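Local structure of Mypaa.01249.c (Mycobacterium paratuberculosis, 3RD5) at residues Arg133-Ser138 against Leu236-Gln241; Ser139-Pro144 against Ala164-Lys169; Ala194-Tyr199 against Asp246-Pro251. The protein is probably an oxidoreductase of the short-chain dehydrogenase/reductase family, though its substrate and reaction are not established. One frame throughout, in Å; residues are numbered along the deposited sequence.

Contact 1: Arg133-Ser138 against Leu236-Gln241; sequences RVVTVS and LYAASQ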
loop_
_atom_site.group_PDB
_atom_site.type_symbol
_atom_site.label_atom_id
_atom_site.label_comp_id
_atom_site.label_asym_id
_atom_site.label_seq_id
_atom_site.Cartn_x
_atom_site.Cartn_y
_atom_site.Cartn_z
ATOM N N ARG A 133 -3.782 7.938 9.276
ATOM C CA ARG A 133 -3.085 6.683 9.096
ATOM C C ARG A 133 -2.637 6.410 7.678
ATOM O O ARG A 133 -3.198 6.974 6.698
ATOM C CB ARG A 133 -3.940 5.498 9.589
ATOM C CG ARG A 133 -5.197 5.271 8.774
ATOM C CD ARG A 133 -6.135 4.218 9.337
ATOM N NE ARG A 133 -6.646 4.584 10.670
ATOM C CZ ARG A 133 -7.479 3.833 11.387
ATOM N NH1 ARG A 133 -7.819 2.628 10.988
ATOM N NH2 ARG A 133 -7.890 4.286 12.575
ATOM N N VAL A 134 -1.639 5.522 7.577
ATOM C CA VAL A 134 -1.164 4.912 6.332
ATOM C C VAL A 134 -1.536 3.441 6.383
ATOM O O VAL A 134 -1.227 2.762 7.354
ATOM C CB VAL A 134 0.355 5.053 6.202
ATOM C CG1 VAL A 134 0.843 4.399 4.904
ATOM C CG2 VAL A 134 0.805 6.552 6.288
ATOM N N VAL A 135 -2.176 2.939 5.335
ATOM C CA VAL A 135 -2.490 1.506 5.173
ATOM C C VAL A 135 -1.731 1.029 3.956
ATOM O O VAL A 135 -1.976 1.540 2.844
ATOM C CB VAL A 135 -3.992 1.258 4.959
ATOM C CG1 VAL A 135 -4.274 -0.234 4.770
ATOM C CG2 VAL A 135 -4.800 1.797 6.157
ATOM N N THR A 136 -0.861 0.014 4.131
ATOM C CA THR A 136 -0.111 -0.564 2.990
ATOM C C THR A 136 -0.608 -1.961 2.721
ATOM O O THR A 136 -0.701 -2.765 3.668
ATOM C CB THR A 136 1.399 -0.511 3.302
ATOM O OG1 THR A 136 1.794 0.859 3.514
ATOM C CG2 THR A 136 2.218 -1.048 2.115
ATOM N N VAL A 137 -0.911 -2.259 1.469
ATOM C CA VAL A 137 -1.455 -3.553 1.086
ATOM C C VAL A 137 -0.295 -4.500 0.761
ATOM O O VAL A 137 0.538 -4.185 -0.100
ATOM C CB VAL A 137 -2.500 -3.437 -0.048
ATOM C CG1 VAL A 137 -3.163 -4.808 -0.282
ATOM C CG2 VAL A 137 -3.584 -2.371 0.312
ATOM N N SER A 138 -0.258 -5.659 1.430
ATOM C CA SER A 138 0.714 -6.714 1.200
ATOM C C SER A 138 0.036 -7.976 0.650
ATOM O O SER A 138 -0.966 -7.886 -0.070
ATOM C CB SER A 138 1.499 -6.913 2.488
ATOM O OG SER A 138 2.553 -7.881 2.346
ATOM N N LEU A 236 -10.410 -2.107 3.737
ATOM C CA LEU A 236 -11.433 -1.223 4.305
ATOM C C LEU A 236 -11.519 -1.333 5.833
ATOM O O LEU A 236 -11.740 -0.357 6.532
ATOM C CB LEU A 236 -12.785 -1.499 3.621
ATOM C CG LEU A 236 -12.890 -1.049 2.152
ATOM C CD1 LEU A 236 -14.122 -1.678 1.438
ATOM C CD2 LEU A 236 -12.895 0.490 2.046
ATOM N N TYR A 237 -11.320 -2.555 6.348
ATOM C CA TYR A 237 -11.239 -2.772 7.787
ATOM C C TYR A 237 -10.006 -2.053 8.375
ATOM O O TYR A 237 -10.113 -1.287 9.336
ATOM C CB TYR A 237 -11.198 -4.276 8.063
ATOM C CG TYR A 237 -11.218 -4.710 9.511
ATOM C CD1 TYR A 237 -10.055 -4.731 10.250
ATOM C CD2 TYR A 237 -12.362 -5.200 10.085
ATOM C CE1 TYR A 237 -10.022 -5.249 11.552
ATOM C CE2 TYR A 237 -12.331 -5.714 11.381
ATOM C CZ TYR A 237 -11.159 -5.729 12.078
ATOM O OH TYR A 237 -11.150 -6.255 13.372
ATOM N N ALA A 238 -8.845 -2.221 7.750
ATOM C CA ALA A 238 -7.634 -1.525 8.198
ATOM C C ALA A 238 -7.761 0.003 8.121
ATOM O O ALA A 238 -7.251 0.713 8.978
ATOM C CB ALA A 238 -6.410 -1.989 7.394
ATOM N N ALA A 239 -8.494 0.497 7.129
ATOM C CA ALA A 239 -8.665 1.953 6.954
ATOM C C ALA A 239 -9.615 2.583 7.923
ATOM O O ALA A 239 -9.563 3.802 8.092
ATOM C CB ALA A 239 -9.139 2.253 5.534
ATOM N N SER A 240 -10.475 1.778 8.559
ATOM C CA SER A 240 -11.595 2.311 9.325
ATOM C C SER A 240 -11.633 1.973 10.815
ATOM O O SER A 240 -12.353 2.660 11.550
ATOM C CB SER A 240 -12.912 1.895 8.675
ATOM O OG SER A 240 -13.104 0.502 8.712
ATOM N N GLN A 241 -11.005 0.871 11.236
ATOM C CA GLN A 241 -11.186 0.372 12.605
ATOM C C GLN A 241 -10.124 0.907 13.542
ATOM O O GLN A 241 -9.061 1.288 13.126
ATOM C CB GLN A 241 -11.181 -1.154 12.609
ATOM C CG GLN A 241 -12.248 -1.775 11.726
ATOM C CD GLN A 241 -13.659 -1.303 12.031
ATOM O OE1 GLN A 241 -14.332 -0.555 11.236
ATOM N NE2 GLN A 241 -14.143 -1.699 13.203
HETATM O O HOH W 1 -10.576 4.246 14.071
#
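Val135 and Ala239 mark the nearest passage of the two backbones, their CA atoms 6.4 Å apart, where strand 133-137 runs almost antiparallel to the C-terminal part of helix 226-240, with the axes of the two segments at 164°. Small residues on the helix suit so close an approach. Val135 spreads its two methyls over them: CG1 lies 3.8 Å from the methyl of Ala238, CB, while CG2 reaches toward the backbone at Ala239 CA, 3.9 Å away.

Arg133 makes the polar half of the contact. Bent at chi3 (62°), its chain brings the edge of the guanidinium to the carbonyls of Ala238 and of Gln241 just beyond the helix. Arg133 NH1 gives a hydrogen bond of 2.8 Å to Ala238 O and another of 2.8 Å to Gln241 O, both acceptors lying near the guanidinium plane; NH2 adds a weak bond to Gln241 O. Arginine suits this place, since carbonyls near a helix C-terminus tend to lack amide partners, and the negative end of the helix dipole probably favours a positive group.

Strand 133-137 lies in the sheet between strands 87-92 and 191-195. Helix 226-240 packs on the Val135 side, with Leu236 meeting helix 27-38; on the other face of the sheet Thr136 packs against helix 161-185.

Contact 2: Ser139-Pro144 against Ala164-Lys169; sequences SMAHWP and AYSQSK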
loop_
_atom_site.group_PDB
_atom_site.type_symbol
_atom_site.label_atom_id
_atom_site.label_comp_id
_atom_site.label_asym_id
_atom_site.label_seq_id
_atom_site.Cartn_x
_atom_site.Cartn_y
_atom_site.Cartn_z
ATOM N N SER A 139 0.585 -9.153 0.926
ATOM C CA SER A 139 0.114 -10.394 0.364
ATOM C C SER A 139 0.620 -11.574 1.166
ATOM O O SER A 139 1.710 -11.486 1.766
ATOM C CB SER A 139 0.680 -10.530 -1.055
ATOM O OG SER A 139 0.443 -11.813 -1.638
ATOM N N MET A 140 -0.084 -12.703 1.110
ATOM C CA MET A 140 0.453 -13.988 1.568
ATOM C C MET A 140 1.784 -14.333 0.907
ATOM O O MET A 140 2.590 -15.099 1.477
ATOM C CB MET A 140 -0.555 -15.110 1.306
ATOM C CG MET A 140 -1.764 -15.101 2.177
ATOM S SD MET A 140 -1.517 -15.410 3.887
ATOM C CE MET A 140 -1.113 -17.150 3.796
ATOM N N ALA A 141 2.033 -13.809 -0.280
ATOM C CA ALA A 141 3.301 -14.020 -0.957
ATOM C C ALA A 141 4.486 -13.479 -0.202
ATOM O O ALA A 141 5.628 -13.829 -0.529
ATOM C CB ALA A 141 3.270 -13.434 -2.389
ATOM N N HIS A 142 4.277 -12.683 0.845
ATOM C CA HIS A 142 5.420 -12.237 1.655
ATOM C C HIS A 142 6.150 -13.377 2.350
ATOM O O HIS A 142 7.341 -13.230 2.640
ATOM C CB HIS A 142 5.024 -11.169 2.696
ATOM C CG HIS A 142 4.530 -11.710 4.017
ATOM N ND1 HIS A 142 3.194 -11.950 4.293
ATOM C CD2 HIS A 142 5.208 -12.017 5.155
ATOM C CE1 HIS A 142 3.081 -12.359 5.548
ATOM N NE2 HIS A 142 4.289 -12.428 6.090
ATOM N N TRP A 143 5.447 -14.467 2.623
ATOM C CA TRP A 143 6.003 -15.536 3.486
ATOM C C TRP A 143 7.331 -16.106 2.983
ATOM O O TRP A 143 8.281 -16.197 3.758
ATOM C CB TRP A 143 4.935 -16.604 3.743
ATOM C CG TRP A 143 3.940 -16.259 4.807
ATOM C CD1 TRP A 143 2.746 -15.622 4.667
ATOM C CD2 TRP A 143 4.059 -16.569 6.225
ATOM N NE1 TRP A 143 2.120 -15.479 5.908
ATOM C CE2 TRP A 143 2.908 -16.067 6.856
ATOM C CE3 TRP A 143 5.006 -17.270 6.982
ATOM C CZ2 TRP A 143 2.692 -16.205 8.246
ATOM C CZ3 TRP A 143 4.773 -17.399 8.375
ATOM C CH2 TRP A 143 3.639 -16.870 8.955
ATOM N N PRO A 144 7.445 -16.458 1.689
ATOM C CA PRO A 144 8.761 -16.932 1.195
ATOM C C PRO A 144 9.736 -15.840 0.825
ATOM O O PRO A 144 10.863 -16.139 0.360
ATOM C CB PRO A 144 8.410 -17.735 -0.052
ATOM C CG PRO A 144 7.092 -17.114 -0.533
ATOM C CD PRO A 144 6.355 -16.779 0.744
ATOM N N ALA A 164 10.496 -12.121 -6.699
ATOM C CA ALA A 164 10.569 -10.653 -6.775
ATOM C C ALA A 164 9.284 -10.014 -6.230
ATOM O O ALA A 164 9.340 -9.007 -5.497
ATOM C CB ALA A 164 10.891 -10.181 -8.219
ATOM N N TYR A 165 8.126 -10.597 -6.552
ATOM C CA TYR A 165 6.867 -10.212 -5.889
ATOM C C TYR A 165 7.002 -10.347 -4.368
ATOM O O TYR A 165 6.712 -9.418 -3.608
ATOM C CB TYR A 165 5.683 -11.021 -6.406
ATOM C CG TYR A 165 4.338 -10.484 -5.932
ATOM C CD1 TYR A 165 3.952 -9.161 -6.184
ATOM C CD2 TYR A 165 3.487 -11.269 -5.187
ATOM C CE1 TYR A 165 2.741 -8.670 -5.740
ATOM C CE2 TYR A 165 2.290 -10.791 -4.744
ATOM C CZ TYR A 165 1.912 -9.498 -5.032
ATOM O OH TYR A 165 0.692 -9.023 -4.528
ATOM N N SER A 166 7.432 -11.506 -3.925
ATOM C CA SER A 166 7.539 -11.795 -2.504
ATOM C C SER A 166 8.474 -10.842 -1.788
ATOM O O SER A 166 8.188 -10.385 -0.656
ATOM C CB SER A 166 7.999 -13.231 -2.279
ATOM O OG SER A 166 7.047 -14.184 -2.754
ATOM N N GLN A 167 9.610 -10.472 -2.413
ATOM C CA GLN A 167 10.502 -9.511 -1.783
ATOM C C GLN A 167 9.760 -8.199 -1.545
ATOM O O GLN A 167 9.896 -7.574 -0.488
ATOM C CB GLN A 167 11.792 -9.254 -2.614
ATOM C CG GLN A 167 12.778 -8.355 -1.884
ATOM C CD GLN A 167 14.021 -7.956 -2.688
ATOM O OE1 GLN A 167 15.149 -8.111 -2.183
ATOM N NE2 GLN A 167 13.826 -7.306 -3.834
ATOM N N SER A 168 9.005 -7.763 -2.552
ATOM C CA SER A 168 8.282 -6.495 -2.451
ATOM C C SER A 168 7.184 -6.505 -1.390
ATOM O O SER A 168 6.957 -5.506 -0.713
ATOM C CB SER A 168 7.738 -6.053 -3.828
ATOM O OG SER A 168 6.557 -6.723 -4.215
ATOM N N LYS A 169 6.523 -7.645 -1.270
ATOM C CA LYS A 169 5.414 -7.819 -0.293
ATOM C C LYS A 169 5.914 -7.928 1.138
ATOM O O LYS A 169 5.304 -7.433 2.091
ATOM C CB LYS A 169 4.484 -8.935 -0.725
ATOM C CG LYS A 169 3.786 -8.670 -2.053
ATOM C CD LYS A 169 2.741 -7.576 -1.938
ATOM C CE LYS A 169 2.960 -6.396 -2.846
ATOM N NZ LYS A 169 1.932 -5.340 -2.552
#
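Ser166 and Ala141 provide the hydrogen bond that joins the loop 139-144, with its 3-10 turn at 140-142, to the helix: Ser166 OG donates to Ala141 O at 2.7 Å. Trp162 O, one helical turn earlier, is a second acceptor that may share the proton, so a small hydroxyl residue suits the place where the backbones come closest. Two further side chains shape the turn. Ser139 OG, anti to its own nitrogen (chi1 171°), accepts from Ala141 N at 2.9 Å and so forms an ST turn; it is also bonded to His201 O. Ser139 O is gripped twice by His142, whose backbone N and ring ND1 arrive from opposite faces of the carbonyl plane, the ND1 bond being 3.0 Å long and close to the imidazole plane. With NE2 bonded to Ser265 N, the ring is held at both nitrogens.

Tyr165 and Lys169 form the Tyr-x-x-x-Lys pattern of short-chain dehydrogenases, which in relatives supplies the catalytic tyrosine and lysine, and Ser139 is placed consistently with the serine that accompanies them. Ser139 OG stands 4.0 Å from Tyr165 OH.

Van der Waals packing completes the contact. Ala141 CB sits 3.5 Å from Tyr165 CD2, its small methyl letting the ring come close. Lys169 CG lies over one face of the Tyr165 ring, offset toward the rim, and the bends beyond it carry Lys169 CD to 3.7 Å from Ser139 CB. Lys169 NZ is bonded to Asn172 OD1 and Val137 O. His142 CB packs on the helix backbone at Lys169 C, and Pro144 CG lies beside Ser166 OG at the outer, exposed margin.

Contact 3: Ala194-Tyr199 against Asp246-Pro251; sequences AAHPGY and DSFVGP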
loop_
_atom_site.group_PDB
_atom_site.type_symbol
_atom_site.label_atom_id
_atom_site.label_comp_id
_atom_site.label_asym_id
_atom_site.label_seq_id
_atom_site.Cartn_x
_atom_site.Cartn_y
_atom_site.Cartn_z
ATOM N N ALA A 194 -1.241 -2.440 7.969
ATOM C CA ALA A 194 -1.186 -3.194 6.724
ATOM C C ALA A 194 -2.404 -4.089 6.594
ATOM O O ALA A 194 -3.082 -4.392 7.572
ATOM C CB ALA A 194 0.140 -4.034 6.649
ATOM N N ALA A 195 -2.689 -4.499 5.356
ATOM C CA ALA A 195 -3.779 -5.418 5.024
ATOM C C ALA A 195 -3.343 -6.275 3.871
ATOM O O ALA A 195 -2.432 -5.916 3.117
ATOM C CB ALA A 195 -5.069 -4.619 4.635
ATOM N N HIS A 196 -3.996 -7.423 3.676
ATOM C CA HIS A 196 -3.801 -8.186 2.457
ATOM C C HIS A 196 -5.111 -8.821 2.016
ATOM O O HIS A 196 -5.953 -9.126 2.863
ATOM C CB HIS A 196 -2.675 -9.240 2.619
ATOM C CG HIS A 196 -3.079 -10.466 3.358
ATOM N ND1 HIS A 196 -3.569 -11.586 2.711
ATOM C CD2 HIS A 196 -3.092 -10.743 4.683
ATOM C CE1 HIS A 196 -3.855 -12.500 3.619
ATOM N NE2 HIS A 196 -3.592 -12.023 4.832
ATOM N N PRO A 197 -5.246 -9.077 0.696
ATOM C CA PRO A 197 -6.582 -9.391 0.157
ATOM C C PRO A 197 -6.906 -10.865 0.147
ATOM O O PRO A 197 -7.996 -11.225 -0.344
ATOM C CB PRO A 197 -6.500 -8.854 -1.275
ATOM C CG PRO A 197 -5.051 -8.992 -1.611
ATOM C CD PRO A 197 -4.348 -8.559 -0.362
ATOM N N GLY A 198 -6.031 -11.731 0.649
ATOM C CA GLY A 198 -6.265 -13.170 0.522
ATOM C C GLY A 198 -5.861 -13.716 -0.829
ATOM O O GLY A 198 -4.880 -13.298 -1.430
ATOM N N TYR A 199 -6.657 -14.657 -1.326
ATOM C CA TYR A 199 -6.281 -15.489 -2.462
ATOM C C TYR A 199 -5.963 -14.749 -3.756
ATOM O O TYR A 199 -5.191 -15.240 -4.586
ATOM C CB TYR A 199 -7.385 -16.548 -2.742
ATOM C CG TYR A 199 -8.716 -15.938 -3.152
ATOM C CD1 TYR A 199 -8.982 -15.660 -4.492
ATOM C CD2 TYR A 199 -9.696 -15.642 -2.226
ATOM C CE1 TYR A 199 -10.181 -15.069 -4.876
ATOM C CE2 TYR A 199 -10.909 -15.029 -2.597
ATOM C CZ TYR A 199 -11.143 -14.766 -3.930
ATOM O OH TYR A 199 -12.409 -14.178 -4.236
ATOM N N ASP A 246 0.905 -0.839 13.650
ATOM C CA ASP A 246 1.526 -2.071 13.128
ATOM C C ASP A 246 0.640 -3.297 13.187
ATOM O O ASP A 246 1.137 -4.424 13.205
ATOM C CB ASP A 246 2.924 -2.350 13.762
ATOM C CG ASP A 246 3.771 -3.325 12.945
ATOM O OD1 ASP A 246 3.547 -3.503 11.782
ATOM O OD2 ASP A 246 4.666 -3.935 13.586
ATOM N N SER A 247 -0.671 -3.120 13.134
ATOM C CA SER A 247 -1.569 -4.244 12.927
ATOM C C SER A 247 -1.561 -4.630 11.463
ATOM O O SER A 247 -1.437 -3.760 10.598
ATOM C CB SER A 247 -2.995 -3.889 13.300
ATOM O OG SER A 247 -3.152 -3.630 14.678
ATOM N N PHE A 248 -1.729 -5.908 11.179
ATOM C CA PHE A 248 -1.846 -6.467 9.832
ATOM C C PHE A 248 -3.196 -7.207 9.775
ATOM O O PHE A 248 -3.422 -8.072 10.642
ATOM C CB PHE A 248 -0.719 -7.484 9.638
ATOM C CG PHE A 248 -0.591 -8.093 8.258
ATOM C CD1 PHE A 248 -0.996 -7.450 7.110
ATOM C CD2 PHE A 248 0.004 -9.346 8.133
ATOM C CE1 PHE A 248 -0.769 -7.998 5.819
ATOM C CE2 PHE A 248 0.241 -9.890 6.871
ATOM C CZ PHE A 248 -0.151 -9.237 5.725
ATOM N N VAL A 249 -4.070 -6.822 8.835
ATOM C CA VAL A 249 -5.459 -7.281 8.744
ATOM C C VAL A 249 -5.594 -8.171 7.512
ATOM O O VAL A 249 -5.100 -7.860 6.419
ATOM C CB VAL A 249 -6.423 -6.037 8.568
ATOM C CG1 VAL A 249 -7.891 -6.464 8.227
ATOM C CG2 VAL A 249 -6.358 -5.199 9.908
ATOM N N GLY A 250 -6.336 -9.270 7.645
ATOM C CA GLY A 250 -6.651 -10.105 6.502
ATOM C C GLY A 250 -7.586 -11.231 6.888
ATOM O O GLY A 250 -8.105 -11.265 7.983
ATOM N N PRO A 251 -7.787 -12.182 5.958
ATOM C CA PRO A 251 -8.709 -13.289 6.240
ATOM C C PRO A 251 -8.083 -14.246 7.252
ATOM O O PRO A 251 -6.876 -14.511 7.248
ATOM C CB PRO A 251 -8.865 -13.953 4.877
ATOM C CG PRO A 251 -8.441 -12.924 3.871
ATOM C CD PRO A 251 -7.334 -12.191 4.558
HETATM O O HOH W 2 -4.184 -13.809 6.815
#
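His196 and Phe248 meet obliquely, their ring planes inclined at 48° and their centroids 5.2 Å apart. The side chains cross at about a right angle, and the touching atoms are His196 CD2 and Phe248 CZ, 3.5 Å apart. Phe248 has CG anti to its backbone N (chi1 -175°), which lays the ring along the neighbouring strand: its rim passes the backbone at Ala194 C and Ala195 N, both in the ring plane, and CD1 lies 3.6 Å from Ala194 CB. Alanine leaves the width that this flat group needs.

The far end of the imidazole turns to Pro251, with His196 CE1 3.6 Å from Pro251 CD. Gly250 suits its place because a side chain there would run into His196 NE2. A water then joins the histidine to the strand: it lies in the imidazole plane, 2.7 Å from His196 NE2, and donates to Pro251 O.

Alongside the rings the two strands pair in parallel. Ala194 N bonds to Ser247 O, Val249 N to Ala194 O, and His196 N to Val249 O at 3.0 Å. Ala194 and Phe248 face Leu173 of helix 161-185; Ala195 and Val249 turn to the opposite face, toward Ala238 and Tyr237 of helix 226-240.

Strand 191-195, helix 226-240 and strand 248-251 thus make a beta-alpha-beta crossover of the Rossmann fold. The Pro197-Gly198 turn leaving the first strand, with Gly198 at a positive phi, matches the Pro-Gly turn that borders the cofactor site in related dehydrogenases.

All three contacts are largely buried, but contact 2 reaches the surface at Pro144, whereas contacts 1 and 3 lie deeper around the sheet. Contacts 1 and 3 meet because strands 133-137 and 191-195 are hydrogen-bonded neighbours in one sheet, and helix 226-240, a partner in contact 1, also touches Val249 of contact 3 through Tyr237; contact 1 packs helix on strand, contact 3 pairs strand with strand. Contact 2 continues directly from strand 133-137 and is tied back to it through Lys169. The chemistry follows position: apolar methyls and an arginine near a helix end in contact 1, regular backbone bonds with aromatic packing in contact 3, and side-chain hydroxyls and imidazole in contact 2, the probable active-site region.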